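Local coordinates for berberine bridge enzyme-like protein (Arabidopsis thaliana, PDB 5D79) that binds FAD as an oxidoreductase of the berberine bridge enzyme-like family and is involved in adaptation to salt stress, at residues A[290-293]-A[294-298]; A[352-355]-A[356-359]; A[381-384]-A[385-389]; A[503-506]-A[507-511]; A[513-517]-A[518-522]. One frame throughout, in Å; residues are numbered along the deposited sequence.

Contact 1: A[290-293]-A[294-298]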
# COMPACT_ATOMS: atom_id res chain seq x y z
N LEU A 290 -17.32 0.69 7.28
CA LEU A 290 -18.35 -0.22 7.73
C LEU A 290 -17.69 -1.47 8.29
O LEU A 290 -16.86 -2.09 7.62
CB LEU A 290 -19.27 -0.56 6.57
CG LEU A 290 -19.87 0.65 5.88
CD1 LEU A 290 -20.88 0.17 4.85
CD2 LEU A 290 -20.54 1.53 6.89
N GLU A 291 -18.04 -1.84 9.51
CA GLU A 291 -17.38 -2.93 10.21
C GLU A 291 -18.14 -3.28 11.48
O GLU A 291 -19.11 -2.62 11.82
CB GLU A 291 -15.94 -2.55 10.57
CG GLU A 291 -15.91 -1.41 11.54
CD GLU A 291 -14.53 -1.03 11.94
OE1 GLU A 291 -13.57 -1.62 11.41
OE2 GLU A 291 -14.40 -0.13 12.80
N ARG A 292 -17.69 -4.32 12.18
CA ARG A 292 -18.24 -4.67 13.49
C ARG A 292 -17.80 -3.72 14.58
O ARG A 292 -16.70 -3.16 14.52
CB ARG A 292 -17.84 -6.09 13.90
CG ARG A 292 -18.46 -7.20 13.10
CD ARG A 292 -19.94 -7.38 13.37
NE ARG A 292 -20.49 -8.32 12.39
CZ ARG A 292 -20.61 -9.62 12.60
NH1 ARG A 292 -20.25 -10.15 13.77
NH2 ARG A 292 -21.10 -10.41 11.65
N SER A 293 -18.65 -3.55 15.58
CA SER A 293 -18.29 -2.83 16.79
C SER A 293 -17.95 -3.82 17.91
O SER A 293 -18.18 -5.02 17.77
CB SER A 293 -19.43 -1.91 17.23
OG SER A 293 -20.60 -2.65 17.53
N ASN A 294 -17.41 -3.30 19.01
CA ASN A 294 -17.09 -4.10 20.19
C ASN A 294 -18.30 -4.88 20.70
O ASN A 294 -18.16 -5.94 21.31
CB ASN A 294 -16.54 -3.23 21.33
CG ASN A 294 -15.66 -2.09 20.84
OD1 ASN A 294 -15.14 -2.13 19.72
ND2 ASN A 294 -15.47 -1.07 21.68
N LYS A 295 -19.48 -4.33 20.45
CA LYS A 295 -20.72 -4.96 20.85
C LYS A 295 -21.23 -5.90 19.77
O LYS A 295 -22.42 -6.24 19.73
CB LYS A 295 -21.77 -3.89 21.17
CG LYS A 295 -21.43 -3.03 22.39
CD LYS A 295 -22.49 -1.96 22.63
CE LYS A 295 -22.62 -1.61 24.10
NZ LYS A 295 -24.06 -1.54 24.50
N ASN A 296 -20.32 -6.32 18.89
CA ASN A 296 -20.59 -7.33 17.86
C ASN A 296 -21.79 -7.01 16.96
O ASN A 296 -22.57 -7.90 16.61
CB ASN A 296 -20.79 -8.70 18.52
CG ASN A 296 -20.59 -9.85 17.55
OD1 ASN A 296 -19.84 -9.74 16.58
ND2 ASN A 296 -21.27 -10.96 17.81
N ALA A 297 -21.92 -5.74 16.57
CA ALA A 297 -22.95 -5.32 15.63
C ALA A 297 -22.35 -4.41 14.57
O ALA A 297 -21.36 -3.71 14.81
CB ALA A 297 -24.08 -4.63 16.36
N VAL A 298 -22.95 -4.41 13.39
CA VAL A 298 -22.49 -3.57 12.30
C VAL A 298 -22.76 -2.10 12.61
O VAL A 298 -23.84 -1.73 13.09
CB VAL A 298 -23.17 -3.96 10.97
CG1 VAL A 298 -22.63 -3.14 9.81
CG2 VAL A 298 -22.98 -5.43 10.71

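Contact 2: A[352-355]-A[356-359]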
# COMPACT_ATOMS: atom_id res chain seq x y z
N LEU A 352 5.11 8.07 21.31
CA LEU A 352 5.34 8.04 19.86
C LEU A 352 6.20 6.85 19.43
O LEU A 352 6.21 6.48 18.26
CB LEU A 352 6.01 9.33 19.40
CG LEU A 352 5.24 10.62 19.64
CD1 LEU A 352 6.05 11.83 19.15
CD2 LEU A 352 3.88 10.54 18.96
N GLY A 353 6.91 6.26 20.38
CA GLY A 353 7.81 5.15 20.10
C GLY A 353 7.17 3.91 19.51
O GLY A 353 7.87 3.10 18.92
N VAL A 354 5.86 3.76 19.66
CA VAL A 354 5.19 2.56 19.14
C VAL A 354 5.20 2.56 17.62
O VAL A 354 4.94 1.54 16.99
CB VAL A 354 3.75 2.45 19.64
CG1 VAL A 354 3.73 2.49 21.16
CG2 VAL A 354 2.90 3.57 19.07
N LEU A 355 5.50 3.71 17.04
CA LEU A 355 5.56 3.84 15.60
C LEU A 355 6.70 3.03 15.03
O LEU A 355 6.66 2.61 13.87
CB LEU A 355 5.71 5.31 15.22
CG LEU A 355 4.48 6.10 15.61
CD1 LEU A 355 4.67 7.53 15.17
CD2 LEU A 355 3.21 5.50 15.01
N THR A 356 7.70 2.79 15.88
CA THR A 356 8.93 2.11 15.52
C THR A 356 8.88 0.59 15.67
O THR A 356 9.84 -0.08 15.31
CB THR A 356 10.10 2.62 16.37
OG1 THR A 356 9.99 2.10 17.70
CG2 THR A 356 10.07 4.12 16.45
N ASN A 357 7.79 0.05 16.20
CA ASN A 357 7.64 -1.40 16.29
C ASN A 357 7.44 -2.02 14.92
O ASN A 357 6.69 -1.51 14.10
CB ASN A 357 6.46 -1.79 17.18
CG ASN A 357 6.55 -1.18 18.57
OD1 ASN A 357 7.64 -0.95 19.12
ND2 ASN A 357 5.38 -0.91 19.16
N ARG A 358 8.12 -3.13 14.68
CA ARG A 358 7.95 -3.86 13.44
C ARG A 358 7.54 -5.27 13.78
O ARG A 358 8.21 -6.22 13.41
CB ARG A 358 9.24 -3.87 12.61
CG ARG A 358 9.55 -2.57 11.89
CD ARG A 358 10.93 -2.61 11.27
NE ARG A 358 11.02 -3.40 10.04
CZ ARG A 358 11.66 -3.00 8.95
NH1 ARG A 358 11.71 -3.78 7.87
NH2 ARG A 358 12.27 -1.82 8.93
N GLU A 359 6.45 -5.42 14.52
CA GLU A 359 6.06 -6.75 14.95
C GLU A 359 5.17 -7.43 13.90
O GLU A 359 4.50 -6.75 13.10
CB GLU A 359 5.38 -6.71 16.32
CG GLU A 359 6.35 -6.42 17.47
CD GLU A 359 7.58 -7.34 17.48
OE1 GLU A 359 7.41 -8.58 17.61
OE2 GLU A 359 8.72 -6.82 17.36
O HOH W 1 4.55 0.44 14.75
O HOH W 2 7.63 0.64 12.29

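Contact 3: A[381-384]-A[385-389]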
# COMPACT_ATOMS: atom_id res chain seq x y z
N ILE A 381 -25.98 0.51 -0.73
CA ILE A 381 -25.45 0.76 0.61
C ILE A 381 -26.05 -0.20 1.64
O ILE A 381 -25.35 -0.73 2.52
CB ILE A 381 -25.69 2.23 1.04
CG1 ILE A 381 -24.96 3.17 0.08
CG2 ILE A 381 -25.19 2.47 2.46
CD1 ILE A 381 -25.51 4.56 0.10
N GLN A 382 -27.35 -0.45 1.54
CA GLN A 382 -28.02 -1.34 2.48
C GLN A 382 -27.52 -2.77 2.33
O GLN A 382 -27.35 -3.48 3.32
CB GLN A 382 -29.53 -1.29 2.29
CG GLN A 382 -30.09 0.11 2.47
CD GLN A 382 -31.59 0.17 2.28
OE1 GLN A 382 -32.33 0.57 3.18
NE2 GLN A 382 -32.05 -0.24 1.10
N GLU A 383 -27.27 -3.19 1.10
CA GLU A 383 -26.86 -4.56 0.85
C GLU A 383 -25.46 -4.85 1.37
O GLU A 383 -25.22 -5.92 1.93
CB GLU A 383 -26.93 -4.89 -0.64
CG GLU A 383 -26.29 -6.23 -1.03
CD GLU A 383 -26.99 -7.44 -0.46
OE1 GLU A 383 -28.10 -7.33 0.10
OE2 GLU A 383 -26.42 -8.54 -0.58
N ILE A 384 -24.54 -3.92 1.18
CA ILE A 384 -23.18 -4.17 1.61
C ILE A 384 -23.12 -4.08 3.14
O ILE A 384 -22.31 -4.75 3.77
CB ILE A 384 -22.15 -3.21 0.93
CG1 ILE A 384 -22.40 -1.75 1.29
CG2 ILE A 384 -22.18 -3.39 -0.59
CD1 ILE A 384 -21.33 -0.83 0.74
N TRP A 385 -24.03 -3.29 3.73
CA TRP A 385 -24.24 -3.31 5.18
C TRP A 385 -24.72 -4.69 5.62
O TRP A 385 -24.22 -5.27 6.60
CB TRP A 385 -25.25 -2.23 5.59
CG TRP A 385 -25.53 -2.18 7.07
CD1 TRP A 385 -26.16 -3.12 7.83
CD2 TRP A 385 -25.19 -1.11 7.96
NE1 TRP A 385 -26.22 -2.71 9.14
CE2 TRP A 385 -25.64 -1.48 9.24
CE3 TRP A 385 -24.56 0.12 7.79
CZ2 TRP A 385 -25.47 -0.66 10.35
CZ3 TRP A 385 -24.40 0.94 8.89
CH2 TRP A 385 -24.86 0.55 10.15
N ARG A 386 -25.70 -5.22 4.89
CA ARG A 386 -26.26 -6.53 5.19
C ARG A 386 -25.20 -7.62 5.16
O ARG A 386 -25.19 -8.51 6.00
CB ARG A 386 -27.38 -6.87 4.20
CG ARG A 386 -28.05 -8.19 4.48
CD ARG A 386 -28.92 -8.63 3.33
NE ARG A 386 -28.12 -9.15 2.22
CZ ARG A 386 -27.55 -10.34 2.21
NH1 ARG A 386 -27.66 -11.14 3.26
NH2 ARG A 386 -26.85 -10.74 1.16
N ARG A 387 -24.29 -7.56 4.20
CA ARG A 387 -23.31 -8.63 4.06
C ARG A 387 -22.30 -8.65 5.22
O ARG A 387 -21.72 -9.68 5.54
CB ARG A 387 -22.61 -8.53 2.70
CG ARG A 387 -23.47 -9.07 1.53
CD ARG A 387 -23.05 -8.46 0.20
NE ARG A 387 -23.84 -8.94 -0.93
CZ ARG A 387 -23.45 -9.93 -1.73
NH1 ARG A 387 -24.21 -10.31 -2.74
NH2 ARG A 387 -22.29 -10.53 -1.50
N LEU A 388 -22.12 -7.52 5.89
CA LEU A 388 -21.21 -7.46 7.03
C LEU A 388 -21.79 -8.12 8.28
O LEU A 388 -21.07 -8.42 9.23
CB LEU A 388 -20.83 -6.00 7.32
CG LEU A 388 -19.72 -5.42 6.44
CD1 LEU A 388 -19.81 -3.92 6.43
CD2 LEU A 388 -18.36 -5.86 6.95
N GLU A 389 -23.10 -8.35 8.28
CA GLU A 389 -23.74 -9.09 9.36
C GLU A 389 -23.40 -10.59 9.29
O GLU A 389 -23.73 -11.34 10.22
CB GLU A 389 -25.25 -8.89 9.32
CG GLU A 389 -25.67 -7.45 9.14
CD GLU A 389 -27.19 -7.27 9.11
OE1 GLU A 389 -27.91 -8.28 8.97
OE2 GLU A 389 -27.66 -6.12 9.24

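Contact 4: A[503-506]-A[507-511]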
# COMPACT_ATOMS: atom_id res chain seq x y z
N ASN A 503 -2.09 4.72 -18.41
CA ASN A 503 -0.66 4.77 -18.12
C ASN A 503 0.05 3.46 -18.42
O ASN A 503 1.28 3.39 -18.35
CB ASN A 503 -0.43 5.12 -16.65
CG ASN A 503 -0.67 6.59 -16.35
OD1 ASN A 503 -0.52 7.46 -17.23
ND2 ASN A 503 -1.00 6.89 -15.10
N PHE A 504 -0.70 2.42 -18.74
CA PHE A 504 -0.11 1.10 -18.95
C PHE A 504 0.90 1.05 -20.11
O PHE A 504 1.96 0.44 -19.99
CB PHE A 504 -1.20 0.05 -19.17
CG PHE A 504 -0.66 -1.33 -19.48
CD1 PHE A 504 -0.04 -2.09 -18.49
CD2 PHE A 504 -0.78 -1.87 -20.76
CE1 PHE A 504 0.45 -3.36 -18.77
CE2 PHE A 504 -0.29 -3.13 -21.05
CZ PHE A 504 0.33 -3.88 -20.05
N GLU A 505 0.57 1.70 -21.23
CA GLU A 505 1.44 1.66 -22.41
C GLU A 505 2.79 2.30 -22.13
O GLU A 505 3.82 1.74 -22.48
CB GLU A 505 0.77 2.32 -23.61
CG GLU A 505 -0.41 1.52 -24.15
CD GLU A 505 -0.06 0.09 -24.58
OE1 GLU A 505 1.08 -0.17 -25.05
OE2 GLU A 505 -0.94 -0.79 -24.45
N ARG A 506 2.80 3.46 -21.47
CA ARG A 506 4.06 4.11 -21.11
C ARG A 506 4.93 3.22 -20.21
O ARG A 506 6.13 3.05 -20.47
CB ARG A 506 3.83 5.46 -20.43
CG ARG A 506 5.14 6.16 -20.11
CD ARG A 506 5.00 7.55 -19.52
NE ARG A 506 6.32 8.15 -19.33
CZ ARG A 506 6.55 9.29 -18.70
NH1 ARG A 506 5.55 9.99 -18.19
NH2 ARG A 506 7.79 9.74 -18.58
N LEU A 507 4.32 2.65 -19.17
CA LEU A 507 5.02 1.74 -18.26
C LEU A 507 5.72 0.62 -19.03
O LEU A 507 6.87 0.28 -18.72
CB LEU A 507 4.04 1.16 -17.24
CG LEU A 507 3.61 2.09 -16.11
CD1 LEU A 507 2.31 1.62 -15.50
CD2 LEU A 507 4.72 2.18 -15.07
N VAL A 508 5.03 0.07 -20.03
CA VAL A 508 5.56 -0.99 -20.89
C VAL A 508 6.72 -0.49 -21.74
O VAL A 508 7.72 -1.19 -21.92
CB VAL A 508 4.45 -1.58 -21.80
CG1 VAL A 508 5.03 -2.20 -23.06
CG2 VAL A 508 3.63 -2.61 -21.04
N ARG A 509 6.61 0.74 -22.23
CA ARG A 509 7.72 1.35 -22.96
C ARG A 509 8.92 1.53 -22.03
O ARG A 509 10.04 1.11 -22.36
CB ARG A 509 7.31 2.69 -23.57
CG ARG A 509 6.14 2.63 -24.57
CD ARG A 509 6.31 1.53 -25.62
NE ARG A 509 5.40 1.71 -26.75
CZ ARG A 509 4.19 1.16 -26.85
NH1 ARG A 509 3.72 0.39 -25.87
NH2 ARG A 509 3.45 1.39 -27.92
N VAL A 510 8.68 2.12 -20.87
CA VAL A 510 9.76 2.31 -19.90
C VAL A 510 10.35 0.96 -19.51
O VAL A 510 11.57 0.78 -19.50
CB VAL A 510 9.27 3.08 -18.63
CG1 VAL A 510 10.40 3.19 -17.62
CG2 VAL A 510 8.77 4.46 -19.00
N LYS A 511 9.48 -0.01 -19.24
CA LYS A 511 9.90 -1.38 -18.91
C LYS A 511 10.81 -1.97 -19.99
O LYS A 511 11.80 -2.64 -19.68
CB LYS A 511 8.68 -2.27 -18.71
CG LYS A 511 8.96 -3.76 -18.65
CD LYS A 511 9.73 -4.17 -17.41
CE LYS A 511 9.79 -5.70 -17.31
NZ LYS A 511 10.65 -6.23 -16.22

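Contact 5: A[513-517]-A[518-522]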
# COMPACT_ATOMS: atom_id res chain seq x y z
N ARG A 513 12.77 -0.39 -22.13
CA ARG A 513 14.09 0.25 -22.19
C ARG A 513 14.95 -0.16 -21.01
O ARG A 513 16.08 -0.62 -21.19
CB ARG A 513 13.97 1.78 -22.23
CG ARG A 513 15.30 2.49 -22.40
CD ARG A 513 15.14 4.01 -22.40
NE ARG A 513 14.73 4.53 -21.10
CZ ARG A 513 15.57 4.98 -20.17
NH1 ARG A 513 16.89 4.97 -20.41
NH2 ARG A 513 15.10 5.44 -19.01
N VAL A 514 14.41 -0.02 -19.80
CA VAL A 514 15.21 -0.14 -18.58
C VAL A 514 15.48 -1.60 -18.18
O VAL A 514 16.47 -1.88 -17.49
CB VAL A 514 14.52 0.62 -17.37
CG1 VAL A 514 14.07 2.00 -17.80
CG2 VAL A 514 13.35 -0.16 -16.78
N ASP A 515 14.62 -2.51 -18.64
CA ASP A 515 14.72 -3.93 -18.28
C ASP A 515 14.37 -4.81 -19.48
O ASP A 515 13.35 -5.50 -19.46
CB ASP A 515 13.79 -4.23 -17.10
CG ASP A 515 13.95 -5.65 -16.56
OD1 ASP A 515 14.95 -6.32 -16.91
OD2 ASP A 515 13.09 -6.08 -15.78
N PRO A 516 15.22 -4.80 -20.52
CA PRO A 516 14.96 -5.53 -21.78
C PRO A 516 15.14 -7.05 -21.69
O PRO A 516 14.71 -7.79 -22.58
CB PRO A 516 15.98 -4.91 -22.74
CG PRO A 516 17.10 -4.50 -21.87
CD PRO A 516 16.49 -4.05 -20.58
N THR A 517 15.79 -7.51 -20.63
CA THR A 517 15.91 -8.94 -20.40
C THR A 517 14.69 -9.45 -19.64
O THR A 517 14.50 -10.66 -19.53
CB THR A 517 17.18 -9.29 -19.62
OG1 THR A 517 17.33 -8.39 -18.52
CG2 THR A 517 18.37 -9.15 -20.53
N ASP A 518 13.88 -8.52 -19.15
CA ASP A 518 12.76 -8.82 -18.26
C ASP A 518 13.24 -9.59 -17.01
O ASP A 518 12.63 -10.58 -16.60
CB ASP A 518 11.70 -9.62 -19.02
CG ASP A 518 10.36 -9.66 -18.29
OD1 ASP A 518 10.14 -8.84 -17.38
OD2 ASP A 518 9.53 -10.53 -18.63
N PHE A 519 14.33 -9.13 -16.38
CA PHE A 519 14.82 -9.80 -15.18
C PHE A 519 13.84 -9.62 -14.03
O PHE A 519 13.52 -10.58 -13.32
CB PHE A 519 16.20 -9.29 -14.75
CG PHE A 519 16.70 -9.91 -13.44
CD1 PHE A 519 17.14 -11.25 -13.40
CD2 PHE A 519 16.73 -9.18 -12.26
CE1 PHE A 519 17.59 -11.82 -12.21
CE2 PHE A 519 17.18 -9.76 -11.06
CZ PHE A 519 17.61 -11.08 -11.04
N PHE A 520 13.38 -8.40 -13.84
CA PHE A 520 12.47 -8.11 -12.73
C PHE A 520 11.03 -8.43 -13.11
O PHE A 520 10.35 -7.61 -13.73
CB PHE A 520 12.63 -6.66 -12.30
CG PHE A 520 14.00 -6.35 -11.76
CD1 PHE A 520 14.34 -6.69 -10.47
CD2 PHE A 520 14.95 -5.76 -12.57
CE1 PHE A 520 15.59 -6.43 -9.98
CE2 PHE A 520 16.22 -5.50 -12.08
CZ PHE A 520 16.54 -5.83 -10.79
N CYS A 521 10.58 -9.63 -12.75
CA CYS A 521 9.25 -10.10 -13.09
C CYS A 521 8.61 -10.90 -11.96
O CYS A 521 9.29 -11.65 -11.26
CB CYS A 521 9.28 -10.95 -14.38
SG CYS A 521 9.98 -12.65 -14.24
N ASP A 522 7.31 -10.71 -11.76
CA ASP A 522 6.52 -11.58 -10.89
C ASP A 522 5.26 -12.01 -11.65
O ASP A 522 5.20 -11.92 -12.88
CB ASP A 522 6.16 -10.91 -9.55
CG ASP A 522 5.63 -9.49 -9.70
OD1 ASP A 522 4.89 -9.20 -10.65
OD2 ASP A 522 5.94 -8.66 -8.84

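Contact 1: A[290-293]-A[294-298]
R292 NH1 donates to N296 OD1 at 2.9 Å across a tight beta hairpin, the connection between strands 284-292 and 298-306. A type I turn runs from S293 to N296, whose left-handed conformation (phi 55°) makes it a type I turn with a G1 bulge. Two backbone bonds define it: S293 N to A297 O at 2.8 Å and N296 N to S293 O at 2.7 Å. R292, with CG beside its backbone N and its chain bent at chi2 (-71°), carries the guanidinium alongside the N296 side chain, the two pointing the same way. OD1 sits at the guanidinium edge, close to its plane, whereas NH1 rises above the plane of the N296 amide, the two flat groups being turned 56° apart. R292 NH2 also donates to L388 O, near the C-terminal part of helix 378-388. With an alanine for R292, N296 OD1 would probably lose its partner on the strand and L388 O its R292 bond. Packing is lighter: V298 CG2 lies 4.2 Å from R292 NE, while the V298 side chain also touches W385 and L388. Nearby, V298 CA lies 3.5 Å from E291 O in a CA-H...O contact.

Contact 2: A[352-355]-A[356-359]
The flat amide of N357 lies with one face over the backbone of V354, with V354 O and V354 CA both on that side. N357 ND2 comes to 3.3 Å from V354 O, yet this is no hydrogen bond: the oxygen lies over the amide face, and the N-H bonds, which stay in the amide plane, point past it. This approach is made where a 3-10 turn runs out, its backbone bonds joining residues three apart. T356 N donates to G353 O at 3.1 Å, and N357 N makes a weak bond to V354 O. T356 adds a second grip on the same acceptor: OG1, placed between its own N and carbonyl carbon (chi1 74°), donates to G353 O at 2.6 Å within the carbonyl plane. A valine in place of T356 would keep the bulk but is likely to cost G353 O its hydroxyl donor, leaving the backbone one of the two T356 bonds to close the turn. One water continues the pattern, donating to V354 O at 2.5 Å and to N357 O at 3.0 Å, so that the chain leaving the turn is tied back to it. L355 packs on I337, V340 and L341 of helix 336-343 and meets Y158 of helix 153-163; R358 forms a salt bridge to E155 of that second helix as the chain heads for strand 363-372.

Contact 3: A[381-384]-A[385-389]
E383 lays its carboxylate alongside the guanidinium group of R386 and across the chain of R387, one turn further along helix 378-388. The acid starts with CG anti to its own N (chi1 170°) and then bends at chi2, which turns both oxygens toward the following turn. R386 grips it side-on with two nitrogens: NE reaches OE1 of E383 at 2.8 Å in an almost straight bond, and NH2 reaches OE2 of E383, also at 2.8 Å. Both oxygens are met on the syn side, and the two flat groups are 38° apart. R387 approaches differently. Extended from CG to NE, it brings NE to E383 OE2 at 2.6 Å from the anti side, its guanidinium plane turned 78° from the carboxylate. The spacings of three and four residues are those at which side chains of an alpha-helix can meet. The backbone beneath is regular, with R387 N bonded to E383 O at 3.0 Å, until the weak L388 N to I384 O bond near the helix end. I384 packs on V454 and M458 of helix 441-458, while W385 lies against K263 and A266 of helix 263-276. One carboxylate thus takes three N-H bonds from two arginines, which would probably favour its ionised form; R387 NH2 has a further partner in S453, so the network also reaches helix 441-458.

Contact 4: A[503-506]-A[507-511]
F504 and V508, four residues apart on helix 504-514, meet through a CH-pi contact: V508 CG2 stands 4.0 Å from the centroid of the phenylalanine ring, over one face but offset toward the rim. The F504 side chain makes this possible by leaving with CG anti to its backbone N (chi1 176°), which brings the ring beside the next turn; its nearest atom, CZ, is 3.7 Å from V508 CG2. One residue on, E505 and R509 pair by charge instead. Each has CG beside its own backbone N and each is folded at chi2 (-58° for the acid), so both chains curl over the helix surface instead of standing off it. Their ends meet through a single bond, R509 NH1 to E505 OE1 at 2.8 Å, with the carboxylate and guanidinium planes almost perpendicular. R506 behaves in the opposite way: extended from CG to NE, it brushes V510 CG2 with its CG at 4.2 Å and carries its charge off the helix to D223 and to the ring of W226 in helix 222-227. L507 is buried, its CD1 3.5 Å from N503 O, and packs on F500 and F236. Backbone bonds run regularly beneath, as with V510 N to R506 O at 2.7 Å. Because E505 OE1 is held by only one nitrogen of R509 while Y489 bonds OE2, the acid is shared between its own helix and helix 488-500, and the ion pair is probably less rigid than a two-nitrogen grip would be.

Contact 5: A[513-517]-A[518-522]
Three hydrogen bonds from successive backbone amides converge on D515. D518 N donates to D515 O at 3.1 Å. The next two go to the side chain: F519 N meets OD1 of D515 at 2.9 Å, and F520 N meets OD2 of D515 at 3.0 Å. Each oxygen is approached on its syn side and close to the carboxylate plane, so the group is fixed in rotation by two neighbouring peptide N-H groups. D515 sends CG anti to its backbone N (chi1 -173°), aiming the carboxylate at the chain that returns. The motif is a type I beta turn from D515 to D518 just after helix 504-514, in the berberine and berberine-like domain; D518, the last residue of the turn, has a left-handed conformation (phi 57°) and redirects the chain.

Charge forms the second group. D515 OD2 and D518 OD1 are 4.3 Å apart, a like-charge pair that would probably be unfavourable without K511, whose NZ makes salt bridges to both; D518 OD2 turns to K488.

Packing is the third. D515 OD2 lies at the edge of the F520 ring, 3.7 Å from CD2 of that ring. Over the centre of one F520 face stands F519 CD2, 3.5 Å above the plane. F519 also touches A97 of helix 87-100 and V104, while F520 touches I94 of the same helix, its side chain about 7 Å from the bound FAD.

How the contacts relate
The five contacts follow one another along the chain without overlap, yet fall into two touching pairs and one separate site. Contacts 1 and 3, centres about 12 Å apart, join a hairpin of the seven-stranded antiparallel sheet to helix 378-388 packed against it. Contacts 4 and 5, also about 12 Å apart between centres, share helix 504-514 and its exit within the berberine and berberine-like domain; K511 of contact 4 reaches D518 and F520 of contact 5. Contact 2 stands alone on the surface, about 27 Å between centres from contact 1. Centres of one pair lie about 39 to 46 Å from those of the other, so the two pairs belong to well-separated parts of this FAD-binding enzyme.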